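Local coordinates for protein CurJ (Moorea producens 3L, PDB 5TZ6) that acts as the dehydratase domain of a polyketide synthase module in curacin biosynthesis, probably eliminating water, including vinylogously, from the growing polyketide chain, at residues A[7-12]-A[210-215]; A[68-73]-A[249-254]. The protein carries 1 engineered substitution. All blocks are in the same frame, centred on the assembly; numbering follows the deposited sequence.

Contact 1. Residues A[7-12]-A[210-215]; sequences KLHPLI and KYQLHP
This is a loop-to-loop contact, mixed aromatic, apolar and polar, that ties the N-terminal arm of the chain to the loop leading into helix 215-223, and so joins the two halves of the double-hotdog fold of polyketide synthase dehydratases. The arm is folded by a type I beta turn from H9 to I12, which sets three neighbouring side chains around Y211. P10 lies over one face of the phenol ring in a CH-pi contact, CG standing 3.9 Å from the ring centroid of Y211 and 15° off its normal. L11 crosses the ring at about a right angle, with CG 3.3 Å from Y211 CE2 and CD2 in the ring plane at its edge. H9 turns its edge toward the face of Y211 in an offset edge-to-face pair, the ring centroids 5.7 Å and the planes 85° apart. On the face opposite P10, H214 CD2, from the same loop, sits toward the rim. Without the phenol ring, as with an alanine here, P10 CG would probably lose its CH-pi face and L11 the ring rim it rests on, leaving a gap between the loops. The H9 side chain, swung anti to the main-chain N (chi1 -168°), carries NE2 out to Q212, whose OE1 accepts a bent hydrogen bond of 2.7 Å from that nitrogen, the donor lying somewhat out of the amide plane. K210 packs its CB 3.7 Å from P10 CG before its chain turns off. At the other end of the loop H214 is the N-cap of the helix, its ND1 hydrogen-bonded to the backbone N of T216.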
ATOM      1  N   LYS A   7      -1.562 -12.235   3.281  1.00139.93           N
ATOM      2  CA  LYS A   7      -1.490 -11.440   4.500  1.00128.44           C
ATOM      3  C   LYS A   7      -0.042 -11.430   4.967  1.00120.53           C
ATOM      4  O   LYS A   7       0.514 -12.489   5.276  1.00118.96           O
ATOM      5  CB  LYS A   7      -2.397 -12.033   5.585  1.00125.83           C
ATOM      6  CG  LYS A   7      -2.974 -11.060   6.603  1.00113.36           C
ATOM      7  CD  LYS A   7      -3.995 -11.794   7.473  1.00115.58           C
ATOM      8  CE  LYS A   7      -4.639 -10.900   8.519  1.00112.53           C
ATOM      9  NZ  LYS A   7      -5.680 -11.640   9.290  1.00111.03           N
ATOM     10  N   LEU A   8       0.569 -10.244   5.017  1.00108.20           N
ATOM     11  CA  LEU A   8       1.978 -10.171   5.393  1.00103.86           C
ATOM     12  C   LEU A   8       2.185 -10.601   6.840  1.00 99.88           C
ATOM     13  O   LEU A   8       3.202 -11.226   7.166  1.00102.14           O
ATOM     14  CB  LEU A   8       2.513  -8.754   5.177  1.00 91.68           C
ATOM     15  CG  LEU A   8       2.334  -8.157   3.778  1.00 85.09           C
ATOM     16  CD1 LEU A   8       2.873  -6.733   3.719  1.00 81.85           C
ATOM     17  CD2 LEU A   8       3.000  -9.032   2.723  1.00 78.03           C
ATOM     18  N   HIS A   9       1.224 -10.294   7.710  1.00 92.44           N
ATOM     19  CA  HIS A   9       1.301 -10.558   9.136  1.00 90.54           C
ATOM     20  C   HIS A   9      -0.128 -10.471   9.636  1.00 92.74           C
ATOM     21  O   HIS A   9      -0.864  -9.582   9.188  1.00 97.15           O
ATOM     22  CB  HIS A   9       2.199  -9.532   9.841  1.00 84.12           C
ATOM     23  CG  HIS A   9       2.568  -9.896  11.248  1.00 85.07           C
ATOM     24  ND1 HIS A   9       1.669  -9.858  12.293  1.00 74.00           N
ATOM     25  CD2 HIS A   9       3.749 -10.286  11.784  1.00 87.74           C
ATOM     26  CE1 HIS A   9       2.278 -10.218  13.410  1.00 68.35           C
ATOM     27  NE2 HIS A   9       3.541 -10.483  13.128  1.00 85.45           N
ATOM     28  N   PRO A  10      -0.566 -11.356  10.536  1.00 92.15           N
ATOM     29  CA  PRO A  10      -1.980 -11.336  10.952  1.00 90.55           C
ATOM     30  C   PRO A  10      -2.467  -9.946  11.343  1.00 79.82           C
ATOM     31  O   PRO A  10      -3.672  -9.672  11.313  1.00 81.82           O
ATOM     32  CB  PRO A  10      -2.022 -12.313  12.141  1.00 87.72           C
ATOM     33  CG  PRO A  10      -0.576 -12.664  12.451  1.00 91.93           C
ATOM     34  CD  PRO A  10       0.190 -12.442  11.183  1.00 90.09           C
ATOM     35  N   LEU A  11      -1.540  -9.053  11.687  1.00 70.92           N
ATOM     36  CA  LEU A  11      -1.868  -7.691  12.081  1.00 75.79           C
ATOM     37  C   LEU A  11      -1.643  -6.670  10.973  1.00 79.43           C
ATOM     38  O   LEU A  11      -1.951  -5.492  11.168  1.00 85.25           O
ATOM     39  CB  LEU A  11      -1.036  -7.289  13.300  1.00 69.16           C
ATOM     40  CG  LEU A  11      -1.345  -8.002  14.611  1.00 72.17           C
ATOM     41  CD1 LEU A  11      -0.386  -7.534  15.690  1.00 74.81           C
ATOM     42  CD2 LEU A  11      -2.795  -7.768  15.022  1.00 72.62           C
ATOM     43  N   ILE A  12      -1.116  -7.082   9.821  1.00 69.82           N
ATOM     44  CA  ILE A  12      -0.694  -6.142   8.787  1.00 67.99           C
ATOM     45  C   ILE A  12      -1.143  -6.680   7.437  1.00 66.89           C
ATOM     46  O   ILE A  12      -0.693  -7.749   7.011  1.00 65.42           O
ATOM     47  CB  ILE A  12       0.828  -5.916   8.796  1.00 65.10           C
ATOM     48  CG1 ILE A  12       1.236  -5.165  10.062  1.00 63.96           C
ATOM     49  CG2 ILE A  12       1.267  -5.162   7.547  1.00 61.15           C
ATOM     50  CD1 ILE A  12       2.728  -5.008  10.219  1.00 67.00           C
ATOM     51  N   LYS A 210       2.409 -16.931  14.416  1.00123.79           N
ATOM     52  CA  LYS A 210       2.712 -15.895  13.438  1.00119.49           C
ATOM     53  C   LYS A 210       3.002 -14.548  14.085  1.00108.92           C
ATOM     54  O   LYS A 210       3.600 -13.681  13.438  1.00110.48           O
ATOM     55  CB  LYS A 210       1.551 -15.748  12.449  1.00122.44           C
ATOM     56  CG  LYS A 210       1.834 -16.285  11.050  1.00127.90           C
ATOM     57  CD  LYS A 210       1.826 -17.803  11.015  1.00132.97           C
ATOM     58  CE  LYS A 210       1.803 -18.320   9.585  1.00139.29           C
ATOM     59  NZ  LYS A 210       2.890 -17.733   8.753  1.00136.74           N
ATOM     60  N   TYR A 211       2.601 -14.359  15.339  1.00 99.66           N
ATOM     61  CA  TYR A 211       2.869 -13.119  16.050  1.00 82.77           C
ATOM     62  C   TYR A 211       4.251 -13.151  16.689  1.00 76.49           C
ATOM     63  O   TYR A 211       4.706 -14.193  17.168  1.00 75.42           O
ATOM     64  CB  TYR A 211       1.828 -12.890  17.146  1.00 73.56           C
ATOM     65  CG  TYR A 211       0.428 -12.548  16.680  1.00 72.94           C
ATOM     66  CD1 TYR A 211      -0.489 -13.547  16.385  1.00 74.98           C
ATOM     67  CD2 TYR A 211       0.008 -11.226  16.581  1.00 69.20           C
ATOM     68  CE1 TYR A 211      -1.780 -13.239  15.980  1.00 80.09           C
ATOM     69  CE2 TYR A 211      -1.281 -10.909  16.172  1.00 70.56           C
ATOM     70  CZ  TYR A 211      -2.170 -11.920  15.875  1.00 80.23           C
ATOM     71  OH  TYR A 211      -3.452 -11.616  15.471  1.00 86.92           O
ATOM     72  N   GLN A 212       4.917 -11.996  16.704  1.00 65.06           N
ATOM     73  CA  GLN A 212       6.067 -11.833  17.587  1.00 65.85           C
ATOM     74  C   GLN A 212       5.627 -11.896  19.048  1.00 69.05           C
ATOM     75  O   GLN A 212       6.078 -12.757  19.812  1.00 73.09           O
ATOM     76  CB  GLN A 212       6.791 -10.513  17.295  1.00 60.49           C
ATOM     77  CG  GLN A 212       7.642 -10.509  16.030  1.00 70.51           C
ATOM     78  CD  GLN A 212       6.844 -10.787  14.775  1.00 75.08           C
ATOM     79  OE1 GLN A 212       5.871 -10.097  14.482  1.00 69.31           O
ATOM     80  NE2 GLN A 212       7.258 -11.800  14.020  1.00 79.81           N
ATOM     81  N   LEU A 213       4.753 -10.975  19.450  1.00 59.09           N
ATOM     82  CA  LEU A 213       4.099 -10.998  20.753  1.00 55.94           C
ATOM     83  C   LEU A 213       2.637 -10.650  20.546  1.00 57.71           C
ATOM     84  O   LEU A 213       2.321  -9.548  20.086  1.00 55.60           O
ATOM     85  CB  LEU A 213       4.736 -10.017  21.740  1.00 54.41           C
ATOM     86  CG  LEU A 213       6.100 -10.351  22.331  1.00 64.39           C
ATOM     87  CD1 LEU A 213       6.456  -9.325  23.390  1.00 62.53           C
ATOM     88  CD2 LEU A 213       6.099 -11.755  22.917  1.00 60.86           C
ATOM     89  N   HIS A 214       1.756 -11.586  20.874  1.00 61.97           N
ATOM     90  CA  HIS A 214       0.334 -11.367  20.686  1.00 43.28           C
ATOM     91  C   HIS A 214      -0.106 -10.118  21.445  1.00 47.67           C
ATOM     92  O   HIS A 214       0.362  -9.872  22.565  1.00 48.35           O
ATOM     93  CB  HIS A 214      -0.459 -12.582  21.164  1.00 45.82           C
ATOM     94  CG  HIS A 214      -1.844 -12.661  20.601  1.00 55.64           C
ATOM     95  ND1 HIS A 214      -2.900 -11.944  21.120  1.00 55.29           N
ATOM     96  CD2 HIS A 214      -2.348 -13.378  19.567  1.00 57.73           C
ATOM     97  CE1 HIS A 214      -3.994 -12.211  20.427  1.00 55.21           C
ATOM     98  NE2 HIS A 214      -3.687 -13.080  19.480  1.00 57.92           N
ATOM     99  N   PRO A 215      -0.960  -9.284  20.857  1.00 43.20           N
ATOM    100  CA  PRO A 215      -1.429  -8.099  21.595  1.00 37.97           C
ATOM    101  C   PRO A 215      -1.886  -8.429  23.007  1.00 55.29           C
ATOM    102  O   PRO A 215      -1.548  -7.694  23.947  1.00 54.24           O
ATOM    103  CB  PRO A 215      -2.574  -7.572  20.724  1.00 42.51           C
ATOM    104  CG  PRO A 215      -2.306  -8.104  19.347  1.00 40.37           C
ATOM    105  CD  PRO A 215      -1.538  -9.388  19.507  1.00 47.29           C
TER

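Contact 2. Residues A[68-73]-A[249-254]; sequences ATECQI and TFYNSS
C71 and F250 form a hydrogen-bonded pair where the start of strand 71-77 meets the end of strand 239-250, antiparallel, and backbone groups do most of the bonding. C71 N donates to F250 O at 2.9 Å, in the carbonyl plane, and F250 N returns a bond of 2.9 Å to C71 O, coming nearly straight onto the carbonyl. Each oxygen also receives a CA-H, F250 O from E70 CA at 3.1 Å and C71 O from T249 CA at 3.4 Å. Q72 and T249 follow as a non-hydrogen-bonded pair, and their backbones bond outward instead, to S140 and Q291. In the double-hotdog fold these are the strands where one hotdog adjoins the other, C71 and F250 facing L59 of helix 51-65. Next to the pair E70, its chain bent at chi2, brings CG to 3.3 Å from Y251 O; by T69 and N252 the chains have moved apart. T69 holds OG1 anti to its own N (chi1 178°) and bonds weakly through it to Y251 O, while T69 O lies at the edge of the F250 ring. Polar side-chain ends bond elsewhere: Q72 NE2 to S140 OG, N252 OD1 to Q146 NE2, Y251 OH to E145 OE2.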
ATOM      1  N   ALA A  68      17.080  -8.570  11.532  1.00 89.07           N
ATOM      2  CA  ALA A  68      17.263  -9.202  12.831  1.00 80.90           C
ATOM      3  C   ALA A  68      15.929  -9.361  13.563  1.00 85.63           C
ATOM      4  O   ALA A  68      14.901  -8.790  13.187  1.00 89.43           O
ATOM      5  CB  ALA A  68      18.250  -8.398  13.680  1.00 78.80           C
ATOM      6  N   THR A  69      15.957 -10.158  14.631  1.00 92.17           N
ATOM      7  CA  THR A  69      14.770 -10.471  15.418  1.00 82.26           C
ATOM      8  C   THR A  69      14.618  -9.585  16.649  1.00 73.50           C
ATOM      9  O   THR A  69      13.491  -9.235  17.014  1.00 74.63           O
ATOM     10  CB  THR A  69      14.792 -11.943  15.856  1.00 83.22           C
ATOM     11  OG1 THR A  69      13.638 -12.222  16.657  1.00 88.36           O
ATOM     12  CG2 THR A  69      16.035 -12.238  16.673  1.00 79.79           C
ATOM     13  N   GLU A  70      15.722  -9.229  17.308  1.00 67.20           N
ATOM     14  CA  GLU A  70      15.662  -8.369  18.483  1.00 66.58           C
ATOM     15  C   GLU A  70      15.477  -6.921  18.049  1.00 69.08           C
ATOM     16  O   GLU A  70      16.184  -6.439  17.159  1.00 74.67           O
ATOM     17  CB  GLU A  70      16.943  -8.486  19.314  1.00 67.39           C
ATOM     18  CG  GLU A  70      17.206  -9.852  19.936  1.00 84.68           C
ATOM     19  CD  GLU A  70      17.982 -10.783  19.019  1.00 98.00           C
ATOM     20  OE1 GLU A  70      18.499 -10.318  17.980  1.00 96.74           O
ATOM     21  OE2 GLU A  70      18.079 -11.985  19.345  1.00108.89           O
ATOM     22  N   CYS A  71      14.530  -6.226  18.669  1.00 61.41           N
ATOM     23  CA  CYS A  71      14.382  -4.808  18.386  1.00 66.20           C
ATOM     24  C   CYS A  71      13.806  -4.099  19.603  1.00 54.47           C
ATOM     25  O   CYS A  71      13.378  -4.724  20.577  1.00 56.26           O
ATOM     26  CB  CYS A  71      13.524  -4.576  17.143  1.00 76.85           C
ATOM     27  SG  CYS A  71      11.796  -4.799  17.431  1.00 74.13           S
ATOM     28  N   GLN A  72      13.801  -2.774  19.534  1.00 57.50           N
ATOM     29  CA  GLN A  72      13.427  -1.949  20.667  1.00 55.79           C
ATOM     30  C   GLN A  72      12.609  -0.761  20.192  1.00 58.04           C
ATOM     31  O   GLN A  72      12.870  -0.192  19.123  1.00 58.00           O
ATOM     32  CB  GLN A  72      14.657  -1.459  21.437  1.00 59.33           C
ATOM     33  CG  GLN A  72      15.597  -0.602  20.618  1.00 66.10           C
ATOM     34  CD  GLN A  72      16.847  -0.217  21.385  1.00 75.57           C
ATOM     35  OE1 GLN A  72      17.155  -0.798  22.427  1.00 74.00           O
ATOM     36  NE2 GLN A  72      17.581   0.762  20.865  1.00 90.96           N
ATOM     37  N   ILE A  73      11.598  -0.428  20.991  1.00 45.25           N
ATOM     38  CA  ILE A  73      10.715   0.707  20.784  1.00 48.02           C
ATOM     39  C   ILE A  73      10.925   1.645  21.961  1.00 49.48           C
ATOM     40  O   ILE A  73      10.800   1.225  23.115  1.00 52.82           O
ATOM     41  CB  ILE A  73       9.247   0.253  20.705  1.00 51.53           C
ATOM     42  CG1 ILE A  73       9.143  -1.002  19.831  1.00 45.90           C
ATOM     43  CG2 ILE A  73       8.358   1.392  20.202  1.00 45.37           C
ATOM     44  CD1 ILE A  73       7.780  -1.654  19.843  1.00 43.32           C
ATOM     45  N   THR A 249      11.780  -3.845  24.698  1.00 45.06           N
ATOM     46  CA  THR A 249      12.665  -4.680  23.902  1.00 59.43           C
ATOM     47  C   THR A 249      12.037  -6.049  23.684  1.00 55.14           C
ATOM     48  O   THR A 249      11.639  -6.721  24.644  1.00 50.28           O
ATOM     49  CB  THR A 249      14.040  -4.825  24.559  1.00 57.30           C
ATOM     50  OG1 THR A 249      14.566  -3.527  24.853  1.00 61.71           O
ATOM     51  CG2 THR A 249      15.001  -5.565  23.631  1.00 61.18           C
ATOM     52  N   PHE A 250      11.936  -6.436  22.418  1.00 48.62           N
ATOM     53  CA  PHE A 250      11.530  -7.769  22.006  1.00 51.38           C
ATOM     54  C   PHE A 250      12.779  -8.538  21.592  1.00 60.12           C
ATOM     55  O   PHE A 250      13.507  -8.106  20.689  1.00 65.91           O
ATOM     56  CB  PHE A 250      10.532  -7.691  20.852  1.00 55.00           C
ATOM     57  CG  PHE A 250      10.224  -9.018  20.214  1.00 60.36           C
ATOM     58  CD1 PHE A 250       9.430  -9.961  20.860  1.00 60.27           C
ATOM     59  CD2 PHE A 250      10.731  -9.325  18.962  1.00 62.75           C
ATOM     60  CE1 PHE A 250       9.148 -11.181  20.256  1.00 63.82           C
ATOM     61  CE2 PHE A 250      10.457 -10.544  18.357  1.00 67.28           C
ATOM     62  CZ  PHE A 250       9.664 -11.472  19.007  1.00 67.57           C
ATOM     63  N   TYR A 251      13.028  -9.664  22.259  1.00 55.75           N
ATOM     64  CA  TYR A 251      14.190 -10.508  21.992  1.00 63.53           C
ATOM     65  C   TYR A 251      13.862 -11.647  21.029  1.00 59.06           C
ATOM     66  O   TYR A 251      14.488 -11.770  19.975  1.00 70.51           O
ATOM     67  CB  TYR A 251      14.750 -11.051  23.314  1.00 66.62           C
ATOM     68  CG  TYR A 251      15.236  -9.956  24.232  1.00 70.85           C
ATOM     69  CD1 TYR A 251      16.526  -9.456  24.120  1.00 81.43           C
ATOM     70  CD2 TYR A 251      14.398  -9.401  25.188  1.00 70.64           C
ATOM     71  CE1 TYR A 251      16.975  -8.446  24.946  1.00 85.18           C
ATOM     72  CE2 TYR A 251      14.838  -8.386  26.023  1.00 72.88           C
ATOM     73  CZ  TYR A 251      16.124  -7.915  25.898  1.00 78.27           C
ATOM     74  OH  TYR A 251      16.567  -6.909  26.722  1.00 75.89           O
ATOM     75  N   ASN A 252      12.893 -12.490  21.378  1.00 65.70           N
ATOM     76  CA  ASN A 252      12.476 -13.579  20.504  1.00 81.46           C
ATOM     77  C   ASN A 252      11.114 -14.086  20.956  1.00 79.85           C
ATOM     78  O   ASN A 252      10.750 -13.960  22.127  1.00 81.49           O
ATOM     79  CB  ASN A 252      13.503 -14.720  20.492  1.00 99.71           C
ATOM     80  CG  ASN A 252      13.771 -15.280  21.878  1.00108.18           C
ATOM     81  OD1 ASN A 252      14.813 -15.005  22.476  1.00102.37           O
ATOM     82  ND2 ASN A 252      12.831 -16.065  22.396  1.00110.92           N
ATOM     83  N   SER A 253      10.370 -14.664  20.016  1.00 84.22           N
ATOM     84  CA  SER A 253       9.045 -15.183  20.319  1.00 88.92           C
ATOM     85  C   SER A 253       9.154 -16.582  20.918  1.00 89.02           C
ATOM     86  O   SER A 253      10.047 -17.359  20.575  1.00 93.80           O
ATOM     87  CB  SER A 253       8.177 -15.207  19.058  1.00 99.22           C
ATOM     88  OG  SER A 253       6.800 -15.117  19.383  1.00110.62           O
ATOM     89  N   SER A 254       8.234 -16.893  21.829  1.00 86.65           N
ATOM     90  CA  SER A 254       8.250 -18.142  22.583  1.00 92.90           C
ATOM     91  C   SER A 254       7.166 -19.102  22.107  1.00100.08           C
ATOM     92  O   SER A 254       5.980 -18.754  22.104  1.00102.89           O
ATOM     93  CB  SER A 254       8.075 -17.865  24.075  1.00 89.35           C
ATOM     94  OG  SER A 254       8.164 -19.062  24.825  1.00100.13           O
TER

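In the fold
Contacts 1 and 2 lie about 14 Å apart between centres and meet directly through the 210-215 and 249-254 segments. S253 OG probably hydrogen-bonds Q212 O at 2.5 Å and Y211 O at 3.2 Å, while F250 CD1 packs 3.7 Å from L213 CG. Both contacts also flank helix 51-65, touched by H9 and L11 in contact 1 and by C71 and F250 in contact 2. The bound hydroxy-methylheptenoic acid is about 11 Å from the side chain of P215, and no residue of either contact is among those lining its pocket. The pocket is nonetheless close along the chain: D219 lies on the helix begun by P215, and F240, V241 and P242 on strand 239-250.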